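Cyclopropane mycolic acid synthase 3 (Mycobacterium tuberculosis, PDB 1L1E) probably converts a double bond of an alpha mycolic acid into a cyclopropane ring at the proximal position, using a methylene group from S-adenosyl-L-methionine. Local coordinates at residues A[26-31]-A[47-52]; A[140-143]-A[149-152]; A[209-214]-A[281-286]. All coordinates share one frame; numbering follows the deposited sequence.

The three contacts follow one another along the chain without overlapping. Interaction 1 joins the loop after helix 20-23 to helix 45-58 and lies across the chain's centre from the other two, about 25 Å between centres. Interaction 2 ties the loop after strand 132-136 to helix 147-157, and interaction 3 sets helix 208-216 on strand 279-286; their centres are about 12 Å apart. These two meet directly: Phe151 of helix 147-157 packs on Tyr214 and Leu285. Interactions 1 and 2 lie near the bound S-adenosyl-L-homocysteine, which touches interaction 2 and is about 7 Å at the nearest atoms from the Gln49 side chain; interaction 3, remote from the annotated sites, packs a helix on the seven-stranded mixed sheet.

Interaction 1 of 3, residues A[26-31]-A[47-52]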
loop_
_atom_site.group_PDB
_atom_site.type_symbol
_atom_site.label_atom_id
_atom_site.label_comp_id
_atom_site.label_asym_id
_atom_site.label_seq_id
_atom_site.Cartn_x
_atom_site.Cartn_y
_atom_site.Cartn_z
ATOM N N PHE A 26 -6.356 0.343 -15.518
ATOM C CA PHE A 26 -6.752 1.455 -14.656
ATOM C C PHE A 26 -5.626 2.069 -13.828
ATOM O O PHE A 26 -5.690 3.246 -13.475
ATOM C CB PHE A 26 -7.966 1.075 -13.776
ATOM C CG PHE A 26 -7.695 0.012 -12.742
ATOM C CD1 PHE A 26 -7.165 0.350 -11.503
ATOM C CD2 PHE A 26 -8.017 -1.320 -12.994
ATOM C CE1 PHE A 26 -6.961 -0.621 -10.525
ATOM C CE2 PHE A 26 -7.816 -2.298 -12.025
ATOM C CZ PHE A 26 -7.287 -1.945 -10.788
ATOM N N LEU A 27 -4.578 1.304 -13.540
ATOM C CA LEU A 27 -3.459 1.863 -12.777
ATOM C C LEU A 27 -2.668 2.825 -13.674
ATOM O O LEU A 27 -2.745 2.751 -14.901
ATOM C CB LEU A 27 -2.530 0.746 -12.285
ATOM C CG LEU A 27 -3.141 -0.364 -11.420
ATOM C CD1 LEU A 27 -2.075 -1.380 -11.051
ATOM C CD2 LEU A 27 -3.749 0.243 -10.177
ATOM N N ASP A 28 -1.919 3.736 -13.065
ATOM C CA ASP A 28 -1.108 4.671 -13.836
ATOM C C ASP A 28 0.063 3.859 -14.434
ATOM O O ASP A 28 0.199 2.673 -14.142
ATOM C CB ASP A 28 -0.582 5.777 -12.918
ATOM C CG ASP A 28 0.480 5.282 -11.970
ATOM O OD1 ASP A 28 0.161 4.463 -11.077
ATOM O OD2 ASP A 28 1.642 5.712 -12.125
ATOM N N PRO A 29 0.914 4.482 -15.276
ATOM C CA PRO A 29 2.053 3.795 -15.898
ATOM C C PRO A 29 3.022 3.082 -14.954
ATOM O O PRO A 29 3.542 2.021 -15.285
ATOM C CB PRO A 29 2.732 4.907 -16.691
ATOM C CG PRO A 29 1.571 5.739 -17.124
ATOM C CD PRO A 29 0.772 5.837 -15.832
ATOM N N THR A 30 3.273 3.666 -13.789
ATOM C CA THR A 30 4.181 3.057 -12.819
ATOM C C THR A 30 3.528 1.849 -12.152
ATOM O O THR A 30 4.171 1.125 -11.392
ATOM C CB THR A 30 4.565 4.053 -11.706
ATOM O OG1 THR A 30 3.436 4.273 -10.852
ATOM C CG2 THR A 30 5.010 5.383 -12.311
ATOM N N GLN A 31 2.247 1.639 -12.435
ATOM C CA GLN A 31 1.503 0.529 -11.844
ATOM C C GLN A 31 1.470 0.553 -10.305
ATOM O O GLN A 31 1.563 -0.493 -9.657
ATOM C CB GLN A 31 2.056 -0.824 -12.329
ATOM C CG GLN A 31 1.748 -1.153 -13.803
ATOM C CD GLN A 31 1.637 -2.660 -14.060
ATOM O OE1 GLN A 31 0.676 -3.310 -13.628
ATOM N NE2 GLN A 31 2.633 -3.222 -14.754
ATOM N N GLU A 47 1.583 11.532 -11.442
ATOM C CA GLU A 47 2.326 12.526 -10.664
ATOM C C GLU A 47 2.022 12.370 -9.162
ATOM O O GLU A 47 2.916 12.491 -8.321
ATOM C CB GLU A 47 1.963 13.952 -11.109
ATOM C CG GLU A 47 2.397 14.293 -12.537
ATOM C CD GLU A 47 2.080 15.719 -12.934
ATOM O OE1 GLU A 47 0.938 16.171 -12.698
ATOM O OE2 GLU A 47 2.976 16.389 -13.495
ATOM N N ALA A 48 0.759 12.096 -8.837
ATOM C CA ALA A 48 0.359 11.945 -7.438
ATOM C C ALA A 48 0.882 10.653 -6.814
ATOM O O ALA A 48 1.036 10.571 -5.594
ATOM C CB ALA A 48 -1.161 12.026 -7.312
ATOM N N GLN A 49 1.143 9.642 -7.637
ATOM C CA GLN A 49 1.682 8.379 -7.115
ATOM C C GLN A 49 3.175 8.578 -6.881
ATOM O O GLN A 49 3.760 8.001 -5.954
ATOM C CB GLN A 49 1.442 7.222 -8.099
ATOM C CG GLN A 49 -0.023 6.818 -8.238
ATOM C CD GLN A 49 -0.578 6.114 -6.994
ATOM O OE1 GLN A 49 -0.106 6.328 -5.877
ATOM N NE2 GLN A 49 -1.598 5.288 -7.193
ATOM N N ILE A 50 3.812 9.392 -7.721
ATOM C CA ILE A 50 5.233 9.652 -7.516
ATOM C C ILE A 50 5.360 10.535 -6.278
ATOM O O ILE A 50 6.315 10.414 -5.506
ATOM C CB ILE A 50 5.878 10.343 -8.743
ATOM C CG1 ILE A 50 5.996 9.336 -9.894
ATOM C CG2 ILE A 50 7.242 10.924 -8.369
ATOM C CD1 ILE A 50 6.928 8.169 -9.620
ATOM N N ALA A 51 4.374 11.408 -6.074
ATOM C CA ALA A 51 4.370 12.283 -4.907
ATOM C C ALA A 51 4.228 11.462 -3.613
ATOM O O ALA A 51 4.827 11.795 -2.580
ATOM C CB ALA A 51 3.229 13.285 -5.007
ATOM N N LYS A 52 3.426 10.403 -3.666
ATOM C CA LYS A 52 3.228 9.553 -2.497
ATOM C C LYS A 52 4.516 8.771 -2.193
ATOM O O LYS A 52 4.927 8.646 -1.034
ATOM C CB LYS A 52 2.033 8.622 -2.745
ATOM C CG LYS A 52 1.785 7.565 -1.668
ATOM C CD LYS A 52 2.600 6.295 -1.917
ATOM C CE LYS A 52 2.283 5.630 -3.280
ATOM N NZ LYS A 52 0.837 5.246 -3.496
HETATM O O HOH W 1 -2.146 4.203 -9.992
#
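OD2 of Asp28 is gripped by two donors of Thr30, while OD1 of the same carboxylate is linked through a water to Gln49 across the contact. OG1 of Thr30 donates along the syn lone pair at 2.6 Å from OD2, and the backbone N of Thr30 reaches OD2 from above the carboxylate plane at 3.1 Å, which defines an Asx turn. Asp28 to Gln31 also form a type I beta turn, closed by the bond from Gln31 N to Asp28 O. With chi1 at 71°, CG of Asp28 sits between its own backbone N and carbonyl carbon, and this brings OD2 back over the turn.

OD1 faces helix 45-58. It lies 3.7 Å from CG of Gln49 and accepts a 2.6 Å bond from the water, which in turn accepts from NE2 of Gln49 at 3.1 Å. The Gln49 chain bends at chi2 (-71°), which leaves NE2 toward the water and OE1 toward Lys52. OE1 accepts a hydrogen bond from NZ of Lys52 at 2.8 Å, and NE2 also bonds to Ser34 O. Beside this polar path, CG2 of Thr30 meets CD1 of Ile50 at 4.3 Å, a light apolar touch.

With donors on both oxygens, Thr32 N among them, the carboxylate is probably an anion. Gln49 bridges it to Lys52, whose NZ bonds to OG of Ser34, a hydroxyl that itself bonds the bound S-adenosyl-L-homocysteine.

Interaction 2 of 3, residues A[140-143]-A[149-152]; sequences EHFG and HFFE. With SAH (S-adenosyl-L-homocysteine), chain D.
Phe142 and Phe150 meet ring to ring, and the tightest point is CE1 of Phe142 against CE1 of Phe150 at 3.5 Å. CE1 of Phe142 stands over one face of the Phe150 ring, displaced toward its rim. The planes are 52° apart and the centroids 4.9 Å, an oblique pairing. Different first torsions bring the rings together: Phe142 has CG beside its backbone N (chi1 -59°), whereas Phe150 carries CG anti to N (chi1 172°).

The other edge of the Phe142 ring serves the cofactor product. Its CE2 lies 3.7 Å from C5 of S-adenosyl-L-homocysteine, close to the ring plane, so the phenyl edge abuts the adenine. His141 adds a looser touch, its CB 3.9 Å from N7 of the ligand. Phe142 thus borders the adenine end of a pocket seen in this crystal, with Phe150 behind it as a second layer, and Trp123, a binding residue by similarity, meets both phenyl rings.

In contrast to the buried phenyl pair, His149 and Glu152 are partly exposed, take no part in the ring contact and are joined to each other by a long bond. ND1 of His149 donates to OE1 of Glu152 at 3.3 Å, with the oxygen near the imidazole plane. Glu152 has a second partner in Arg156.

In the fold, the loop after strand 132-136 is held against helix 147-157. Phe150 also packs on Met164 of strand 163-170, while neighbouring Phe151 reaches Leu166 of that strand and Tyr214 of helix 208-216.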
loop_
_atom_site.group_PDB
_atom_site.type_symbol
_atom_site.label_atom_id
_atom_site.label_comp_id
_atom_site.label_asym_id
_atom_site.label_seq_id
_atom_site.Cartn_x
_atom_site.Cartn_y
_atom_site.Cartn_z
ATOM N N GLU A 140 -2.871 -4.467 5.032
ATOM C CA GLU A 140 -4.287 -4.826 4.994
ATOM C C GLU A 140 -4.520 -6.296 4.646
ATOM O O GLU A 140 -5.598 -6.835 4.906
ATOM C CB GLU A 140 -5.039 -3.952 3.982
ATOM C CG GLU A 140 -4.985 -2.463 4.283
ATOM C CD GLU A 140 -3.898 -1.745 3.499
ATOM O OE1 GLU A 140 -2.756 -2.269 3.410
ATOM O OE2 GLU A 140 -4.194 -0.649 2.976
ATOM N N HIS A 141 -3.512 -6.936 4.053
ATOM C CA HIS A 141 -3.615 -8.343 3.658
ATOM C C HIS A 141 -3.062 -9.336 4.689
ATOM O O HIS A 141 -3.215 -10.541 4.522
ATOM C CB HIS A 141 -2.858 -8.574 2.347
ATOM C CG HIS A 141 -3.415 -7.822 1.182
ATOM N ND1 HIS A 141 -4.447 -8.307 0.408
ATOM C CD2 HIS A 141 -3.084 -6.618 0.659
ATOM C CE1 HIS A 141 -4.724 -7.436 -0.546
ATOM N NE2 HIS A 141 -3.912 -6.402 -0.415
ATOM N N PHE A 142 -2.429 -8.837 5.740
ATOM C CA PHE A 142 -1.802 -9.702 6.745
ATOM C C PHE A 142 -2.742 -10.487 7.669
ATOM O O PHE A 142 -2.514 -11.670 7.937
ATOM C CB PHE A 142 -0.842 -8.882 7.620
ATOM C CG PHE A 142 0.268 -8.193 6.855
ATOM C CD1 PHE A 142 1.079 -7.260 7.490
ATOM C CD2 PHE A 142 0.488 -8.456 5.504
ATOM C CE1 PHE A 142 2.093 -6.592 6.792
ATOM C CE2 PHE A 142 1.497 -7.794 4.803
ATOM C CZ PHE A 142 2.300 -6.860 5.450
ATOM N N GLY A 143 -3.785 -9.826 8.156
ATOM C CA GLY A 143 -4.701 -10.481 9.073
ATOM C C GLY A 143 -4.222 -10.187 10.480
ATOM O O GLY A 143 -3.039 -10.320 10.776
ATOM N N HIS A 149 3.711 -10.753 15.068
ATOM C CA HIS A 149 4.829 -11.364 14.357
ATOM C C HIS A 149 5.474 -10.361 13.388
ATOM O O HIS A 149 6.694 -10.209 13.351
ATOM C CB HIS A 149 4.332 -12.610 13.613
ATOM C CG HIS A 149 5.428 -13.457 13.047
ATOM N ND1 HIS A 149 6.679 -13.538 13.619
ATOM C CD2 HIS A 149 5.458 -14.266 11.961
ATOM C CE1 HIS A 149 7.434 -14.356 12.908
ATOM N NE2 HIS A 149 6.717 -14.810 11.896
ATOM N N PHE A 150 4.637 -9.671 12.624
ATOM C CA PHE A 150 5.110 -8.676 11.671
ATOM C C PHE A 150 5.963 -7.612 12.358
ATOM O O PHE A 150 7.072 -7.307 11.924
ATOM C CB PHE A 150 3.915 -8.013 10.987
ATOM C CG PHE A 150 4.282 -6.842 10.129
ATOM C CD1 PHE A 150 4.942 -7.030 8.918
ATOM C CD2 PHE A 150 3.954 -5.546 10.528
ATOM C CE1 PHE A 150 5.270 -5.944 8.104
ATOM C CE2 PHE A 150 4.276 -4.445 9.720
ATOM C CZ PHE A 150 4.932 -4.644 8.508
ATOM N N PHE A 151 5.450 -7.042 13.435
ATOM C CA PHE A 151 6.205 -6.021 14.124
ATOM C C PHE A 151 7.469 -6.560 14.785
ATOM O O PHE A 151 8.471 -5.858 14.857
ATOM C CB PHE A 151 5.298 -5.281 15.108
ATOM C CG PHE A 151 4.335 -4.342 14.420
ATOM C CD1 PHE A 151 2.958 -4.565 14.463
ATOM C CD2 PHE A 151 4.816 -3.256 13.690
ATOM C CE1 PHE A 151 2.080 -3.724 13.794
ATOM C CE2 PHE A 151 3.941 -2.405 13.012
ATOM C CZ PHE A 151 2.572 -2.640 13.064
ATOM N N GLU A 152 7.437 -7.810 15.245
ATOM C CA GLU A 152 8.624 -8.408 15.847
ATOM C C GLU A 152 9.706 -8.600 14.775
ATOM O O GLU A 152 10.880 -8.329 15.015
ATOM C CB GLU A 152 8.292 -9.765 16.482
ATOM C CG GLU A 152 9.471 -10.730 16.515
ATOM C CD GLU A 152 9.092 -12.134 16.967
ATOM O OE1 GLU A 152 8.097 -12.694 16.448
ATOM O OE2 GLU A 152 9.803 -12.684 17.836
HETATM N N SAH D . 3.267 -1.487 -2.322
HETATM C CA SAH D . 2.830 -1.594 -3.714
HETATM C CB SAH D . 1.826 -2.756 -3.884
HETATM C CG SAH D . 0.577 -2.717 -2.999
HETATM S SD SAH D . -0.540 -4.102 -3.262
HETATM C C SAH D . 2.172 -0.284 -4.180
HETATM O O SAH D . 2.119 0.655 -3.380
HETATM O OXT SAH D . 1.697 -0.228 -5.323
HETATM C "C5'" SAH D . -0.063 -5.203 -1.887
HETATM C "C4'" SAH D . 1.333 -5.826 -2.009
HETATM O "O4'" SAH D . 1.765 -6.466 -0.774
HETATM C "C3'" SAH D . 1.418 -6.920 -3.071
HETATM O "O3'" SAH D . 2.713 -6.811 -3.706
HETATM C "C2'" SAH D . 1.297 -8.191 -2.275
HETATM O "O2'" SAH D . 1.762 -9.329 -3.006
HETATM C "C1'" SAH D . 2.111 -7.844 -1.065
HETATM N N9 SAH D . 1.862 -8.703 0.114
HETATM C C8 SAH D . 0.703 -9.074 0.718
HETATM N N7 SAH D . 0.794 -9.837 1.756
HETATM C C5 SAH D . 2.167 -10.011 1.882
HETATM C C6 SAH D . 2.990 -10.732 2.808
HETATM N N6 SAH D . 2.489 -11.440 3.832
HETATM N N1 SAH D . 4.360 -10.685 2.627
HETATM C C2 SAH D . 4.874 -9.969 1.597
HETATM N N3 SAH D . 4.202 -9.254 0.671
HETATM C C4 SAH D . 2.839 -9.319 0.873
#

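Interaction 3 of 3, residues A[209-214]-A[281-286]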
loop_
_atom_site.group_PDB
_atom_site.type_symbol
_atom_site.label_atom_id
_atom_site.label_comp_id
_atom_site.label_asym_id
_atom_site.label_seq_id
_atom_site.Cartn_x
_atom_site.Cartn_y
_atom_site.Cartn_z
ATOM N N PRO A 209 -5.740 2.462 17.274
ATOM C CA PRO A 209 -5.255 1.975 18.569
ATOM C C PRO A 209 -4.538 0.621 18.449
ATOM O O PRO A 209 -3.582 0.354 19.176
ATOM C CB PRO A 209 -6.537 1.887 19.395
ATOM C CG PRO A 209 -7.292 3.097 18.907
ATOM C CD PRO A 209 -7.127 2.951 17.398
ATOM N N THR A 210 -5.008 -0.223 17.533
ATOM C CA THR A 210 -4.407 -1.535 17.310
ATOM C C THR A 210 -3.005 -1.418 16.710
ATOM O O THR A 210 -2.070 -2.097 17.155
ATOM C CB THR A 210 -5.279 -2.409 16.374
ATOM O OG1 THR A 210 -6.401 -2.918 17.104
ATOM C CG2 THR A 210 -4.485 -3.572 15.834
ATOM N N VAL A 211 -2.862 -0.576 15.686
ATOM C CA VAL A 211 -1.551 -0.386 15.072
ATOM C C VAL A 211 -0.594 0.011 16.190
ATOM O O VAL A 211 0.462 -0.604 16.378
ATOM C CB VAL A 211 -1.572 0.737 14.017
ATOM C CG1 VAL A 211 -0.149 1.012 13.533
ATOM C CG2 VAL A 211 -2.473 0.351 12.862
ATOM N N HIS A 212 -0.979 1.047 16.931
ATOM C CA HIS A 212 -0.188 1.539 18.052
ATOM C C HIS A 212 0.087 0.406 19.030
ATOM O O HIS A 212 1.199 0.260 19.538
ATOM C CB HIS A 212 -0.948 2.647 18.775
ATOM C CG HIS A 212 -0.739 4.007 18.191
ATOM N ND1 HIS A 212 0.288 4.836 18.588
ATOM C CD2 HIS A 212 -1.414 4.677 17.226
ATOM C CE1 HIS A 212 0.234 5.960 17.895
ATOM N NE2 HIS A 212 -0.789 5.888 17.060
ATOM N N GLU A 213 -0.945 -0.388 19.287
ATOM C CA GLU A 213 -0.861 -1.511 20.215
ATOM C C GLU A 213 0.307 -2.443 19.929
ATOM O O GLU A 213 1.211 -2.577 20.749
ATOM C CB GLU A 213 -2.153 -2.327 20.175
ATOM C CG GLU A 213 -2.192 -3.474 21.176
ATOM C CD GLU A 213 -3.263 -4.507 20.868
ATOM O OE1 GLU A 213 -3.401 -5.458 21.667
ATOM O OE2 GLU A 213 -3.961 -4.382 19.837
ATOM N N TYR A 214 0.272 -3.088 18.767
ATOM C CA TYR A 214 1.307 -4.041 18.386
ATOM C C TYR A 214 2.662 -3.469 18.037
ATOM O O TYR A 214 3.678 -4.118 18.256
ATOM C CB TYR A 214 0.833 -4.908 17.222
ATOM C CG TYR A 214 -0.242 -5.879 17.616
ATOM C CD1 TYR A 214 -1.574 -5.475 17.706
ATOM C CD2 TYR A 214 0.073 -7.203 17.920
ATOM C CE1 TYR A 214 -2.562 -6.367 18.082
ATOM C CE2 TYR A 214 -0.907 -8.100 18.299
ATOM C CZ TYR A 214 -2.223 -7.680 18.377
ATOM O OH TYR A 214 -3.200 -8.574 18.732
ATOM N N ASP A 281 -3.645 5.938 6.757
ATOM C CA ASP A 281 -2.613 6.585 7.548
ATOM C C ASP A 281 -1.204 6.092 7.225
ATOM O O ASP A 281 -1.005 4.943 6.818
ATOM C CB ASP A 281 -2.863 6.337 9.038
ATOM C CG ASP A 281 -3.871 7.312 9.657
ATOM O OD1 ASP A 281 -4.508 8.092 8.926
ATOM O OD2 ASP A 281 -4.027 7.280 10.896
ATOM N N GLN A 282 -0.234 6.974 7.416
ATOM C CA GLN A 282 1.159 6.630 7.219
ATOM C C GLN A 282 1.757 6.770 8.612
ATOM O O GLN A 282 1.753 7.861 9.193
ATOM C CB GLN A 282 1.859 7.604 6.255
ATOM C CG GLN A 282 1.440 7.513 4.776
ATOM C CD GLN A 282 2.533 8.031 3.830
ATOM O OE1 GLN A 282 3.346 8.878 4.209
ATOM N NE2 GLN A 282 2.552 7.523 2.598
ATOM N N PHE A 283 2.244 5.657 9.155
ATOM C CA PHE A 283 2.844 5.654 10.481
ATOM C C PHE A 283 4.351 5.596 10.372
ATOM O O PHE A 283 4.900 4.721 9.701
ATOM C CB PHE A 283 2.400 4.433 11.297
ATOM C CG PHE A 283 0.915 4.328 11.500
ATOM C CD1 PHE A 283 0.113 3.718 10.550
ATOM C CD2 PHE A 283 0.324 4.805 12.671
ATOM C CE1 PHE A 283 -1.262 3.574 10.756
ATOM C CE2 PHE A 283 -1.045 4.666 12.888
ATOM C CZ PHE A 283 -1.840 4.048 11.931
ATOM N N THR A 284 5.025 6.532 11.023
ATOM C CA THR A 284 6.464 6.512 11.020
ATOM C C THR A 284 6.826 5.881 12.356
ATOM O O THR A 284 6.448 6.384 13.416
ATOM C CB THR A 284 7.061 7.923 10.921
ATOM O OG1 THR A 284 6.607 8.554 9.712
ATOM C CG2 THR A 284 8.586 7.837 10.896
ATOM N N LEU A 285 7.533 4.763 12.297
ATOM C CA LEU A 285 7.927 4.053 13.506
ATOM C C LEU A 285 9.447 3.966 13.633
ATOM O O LEU A 285 10.135 3.547 12.701
ATOM C CB LEU A 285 7.334 2.646 13.484
ATOM C CG LEU A 285 5.880 2.549 13.022
ATOM C CD1 LEU A 285 5.497 1.094 12.919
ATOM C CD2 LEU A 285 4.969 3.286 13.977
ATOM N N GLU A 286 9.965 4.366 14.787
ATOM C CA GLU A 286 11.404 4.324 15.029
ATOM C C GLU A 286 11.761 3.206 16.004
ATOM O O GLU A 286 11.099 3.030 17.026
ATOM C CB GLU A 286 11.889 5.659 15.585
ATOM C CG GLU A 286 11.895 6.784 14.563
ATOM C CD GLU A 286 12.550 8.038 15.097
ATOM O OE1 GLU A 286 13.639 7.918 15.687
ATOM O OE2 GLU A 286 11.983 9.137 14.926
#
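Val211 lays its CG1 methyl squarely over the Phe283 ring. The methyl carbon CG1 is 3.7 Å from the centroid of that ring and only 5° off the ring normal, which meets the definition of a CH-pi contact. All six ring carbons lie at nearly equal distances from it, CE2 of Phe283 being 3.8 Å from CG1 of Val211. The second methyl, CG2, comes down nearer the rim, 3.9 Å from CZ of Phe283. Turning CG1 anti to the backbone N, with chi1 at 173°, lets Val211 present both methyls and CB to the ring. A more distant touch comes from His212, whose CD2 stands 4.4 Å from CE2 of Phe283.

The two side chains approach from opposite directions, one from helix 208-216 and one from strand 279-286. In the Rossmann-like fold of AdoMet-dependent methyltransferases this strand runs antiparallel to its neighbours, between 163-170 and 221-227, and the helix covers one side of it.

Around this core, Phe283 also touches Val170, and its backbone is hydrogen-bonded to that of Leu166 in the adjacent strand. Val211 leans on Pro206, just ahead of its helix. ND1 of His212 hydrogen-bonds to Glu216 one turn further on, which ties down the imidazole while the side chain touches Val222. Farther along strand 279-286, Leu285 points to the same side as Phe283 and packs on Phe151 of helix 147-157.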